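Local coordinates for protein NADH dehydrogenase, putative (Plasmodium falciparum, PDB 5JWC) that probably oxidises NADH and passes the electrons through its bound FAD to ubiquinone, as a type II NADH dehydrogenase of the malaria parasite, at residues D247-N252 against A462-H467. Residues are numbered along the deposited sequence; the frame is centred on the assembly and turned at random.
With 4W0 (5-fluoro-3-methyl-2-{4-[4-(trifluoromethoxy)benzyl]phenyl}quinolin-4(1H)-one), chain M.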
# COMPACT_ATOMS: atom_id res chain seq x y z
N ASP A 247 -11.50 21.47 26.94
CA ASP A 247 -11.87 22.81 26.47
C ASP A 247 -10.91 23.30 25.40
O ASP A 247 -11.32 23.92 24.42
CB ASP A 247 -11.90 23.84 27.61
CG ASP A 247 -12.87 23.49 28.71
OD1 ASP A 247 -13.88 22.80 28.45
OD2 ASP A 247 -12.62 23.92 29.86
N PHE A 248 -9.62 23.08 25.62
CA PHE A 248 -8.60 23.49 24.65
C PHE A 248 -8.78 22.76 23.31
O PHE A 248 -8.61 23.36 22.24
CB PHE A 248 -7.20 23.24 25.20
CG PHE A 248 -6.10 23.53 24.21
CD1 PHE A 248 -5.99 24.78 23.63
CD2 PHE A 248 -5.18 22.56 23.88
CE1 PHE A 248 -4.98 25.05 22.72
CE2 PHE A 248 -4.17 22.82 22.99
CZ PHE A 248 -4.07 24.06 22.40
N THR A 249 -9.16 21.49 23.37
CA THR A 249 -9.41 20.70 22.16
C THR A 249 -10.61 21.24 21.37
O THR A 249 -10.51 21.41 20.14
CB THR A 249 -9.64 19.20 22.50
OG1 THR A 249 -8.48 18.70 23.19
CG2 THR A 249 -9.85 18.40 21.24
N LYS A 250 -11.72 21.51 22.05
CA LYS A 250 -12.92 22.06 21.40
C LYS A 250 -12.61 23.42 20.78
O LYS A 250 -13.07 23.75 19.68
CB LYS A 250 -14.07 22.23 22.41
CG LYS A 250 -15.26 23.02 21.85
CD LYS A 250 -16.53 22.84 22.69
CE LYS A 250 -16.88 21.39 22.93
NZ LYS A 250 -18.11 21.28 23.79
N GLU A 251 -11.83 24.21 21.50
CA GLU A 251 -11.42 25.52 21.03
C GLU A 251 -10.50 25.43 19.81
O GLU A 251 -10.63 26.21 18.86
CB GLU A 251 -10.76 26.27 22.17
CG GLU A 251 -10.02 27.52 21.81
CD GLU A 251 -9.34 28.11 23.04
OE1 GLU A 251 -8.13 28.44 22.98
OE2 GLU A 251 -10.04 28.20 24.09
N ASN A 252 -9.58 24.47 19.83
CA ASN A 252 -8.70 24.29 18.69
C ASN A 252 -9.53 23.87 17.46
O ASN A 252 -9.32 24.37 16.36
CB ASN A 252 -7.60 23.27 19.00
CG ASN A 252 -6.39 23.42 18.10
OD1 ASN A 252 -5.94 24.53 17.84
ND2 ASN A 252 -5.87 22.29 17.60
N ALA A 462 -2.56 12.96 22.88
CA ALA A 462 -3.42 13.09 21.71
C ALA A 462 -2.99 14.24 20.81
O ALA A 462 -2.65 15.32 21.29
CB ALA A 462 -4.87 13.26 22.13
N TYR A 463 -2.99 14.00 19.50
CA TYR A 463 -2.77 15.07 18.53
C TYR A 463 -4.11 15.71 18.15
O TYR A 463 -5.06 14.99 17.79
CB TYR A 463 -2.05 14.56 17.27
CG TYR A 463 -1.84 15.67 16.27
CD1 TYR A 463 -0.92 16.68 16.52
CD2 TYR A 463 -2.57 15.73 15.09
CE1 TYR A 463 -0.73 17.72 15.62
CE2 TYR A 463 -2.40 16.77 14.18
CZ TYR A 463 -1.47 17.76 14.46
OH TYR A 463 -1.26 18.80 13.59
N ILE A 464 -4.22 17.03 18.25
CA ILE A 464 -5.53 17.67 18.07
C ILE A 464 -5.56 18.73 16.95
O ILE A 464 -6.50 19.53 16.86
CB ILE A 464 -6.05 18.31 19.40
CG1 ILE A 464 -5.21 19.51 19.82
CG2 ILE A 464 -6.13 17.25 20.53
CD1 ILE A 464 -5.85 20.32 20.94
N GLY A 465 -4.55 18.71 16.09
CA GLY A 465 -4.57 19.52 14.89
C GLY A 465 -3.71 20.77 14.97
O GLY A 465 -3.50 21.34 16.06
N ASN A 466 -3.21 21.19 13.81
CA ASN A 466 -2.45 22.42 13.68
C ASN A 466 -1.28 22.50 14.66
O ASN A 466 -1.11 23.50 15.35
CB ASN A 466 -3.36 23.64 13.87
CG ASN A 466 -2.69 24.95 13.42
OD1 ASN A 466 -1.92 24.96 12.46
ND2 ASN A 466 -2.96 26.03 14.13
N HIS A 467 -0.51 21.41 14.70
CA HIS A 467 0.72 21.29 15.49
C HIS A 467 0.47 21.09 16.98
O HIS A 467 1.41 20.92 17.75
CB HIS A 467 1.64 22.50 15.30
CG HIS A 467 2.01 22.75 13.87
ND1 HIS A 467 1.15 23.32 12.96
CD2 HIS A 467 3.16 22.49 13.20
CE1 HIS A 467 1.75 23.40 11.79
NE2 HIS A 467 2.97 22.90 11.90
C1 4W0 M . 0.92 13.84 14.45
C2 4W0 M . 0.54 14.74 13.45
C3 4W0 M . 1.32 15.88 13.19
C4 4W0 M . 2.49 16.13 13.92
C5 4W0 M . 2.87 15.23 14.93
C6 4W0 M . 2.10 14.09 15.19
O1 4W0 M . -3.55 26.07 8.42
C7 4W0 M . 3.32 17.35 13.63
C8 4W0 M . 2.91 18.29 12.60
C9 4W0 M . 1.67 18.01 11.83
C10 4W0 M . 1.11 18.91 10.75
C11 4W0 M . 0.70 20.20 11.06
C12 4W0 M . 0.14 21.03 10.10
C13 4W0 M . -0.03 20.51 8.83
C14 4W0 M . 0.33 19.23 8.53
C15 4W0 M . 0.89 18.41 9.48
O2 4W0 M . 4.34 17.57 14.26
N 4W0 M . 0.90 16.83 12.13
C16 4W0 M . -0.62 21.26 7.68
C17 4W0 M . -1.41 22.52 7.92
C18 4W0 M . -2.50 22.53 8.78
C19 4W0 M . -3.21 23.71 8.96
C20 4W0 M . -2.84 24.86 8.24
C21 4W0 M . -1.76 24.84 7.37
C22 4W0 M . -1.05 23.66 7.21
C23 4W0 M . 3.76 19.50 12.32
F1 4W0 M . 3.98 15.46 15.63
C24 4W0 M . -3.13 26.87 9.50
F2 4W0 M . -3.37 26.21 10.63
F3 4W0 M . -3.83 28.02 9.49
F4 4W0 M . -1.81 27.12 9.37
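Thr249 and Ile464 come closest in backbone (CA to CA 6.4 Å) where helix 247-252 runs beside strand 462-465; the axes of these short segments approach to 8.6 Å at 32° from parallel. Ile464 fills the space between them. A chi1 of 68° wedges its CG1 branch in between the two main-chain bonds of its own CA, and this carries CD1 to the helix. There CD1 lies 3.6 Å from Phe248 CE2, obliquely to the ring, and also meets Thr249 CA. The CG2 branch rests against the Thr249 side chain, while Thr249 OG1 bonds back to the carbonyl of Ile245. Val201 of helix 198-218 packs on both Thr249 and Ile464.

Asn252 also packs on Ile464 with its CB, while its ND2 reaches the backbone. ND2 donates to Ile464 O at 2.9 Å and to Gly465 O at 3.0 Å. It stands above both carbonyl planes, and the bonds are bent. Gly465 O lies nearly in the Asn252 amide plane.

Tyr463 points its CB the opposite way from that of Ile464, and its ring meets the inhibitor 4W0. The quinolone C2 lies over the centre of the Tyr463 ring, and Gly465 N lies above the opposite face. Tyr463 OH accepts from His467 N at 2.9 Å and is also bonded to Asp209. The His467 imidazole puts a face on C11 of the phenylene ring joined directly to the quinolone.

Two bonds from one amide thus fix successive carbonyls of a turning backbone. They tie the nucleotide-disulphide oxidoreductase region to the C-terminal region, next to the residues that hold the inhibitor.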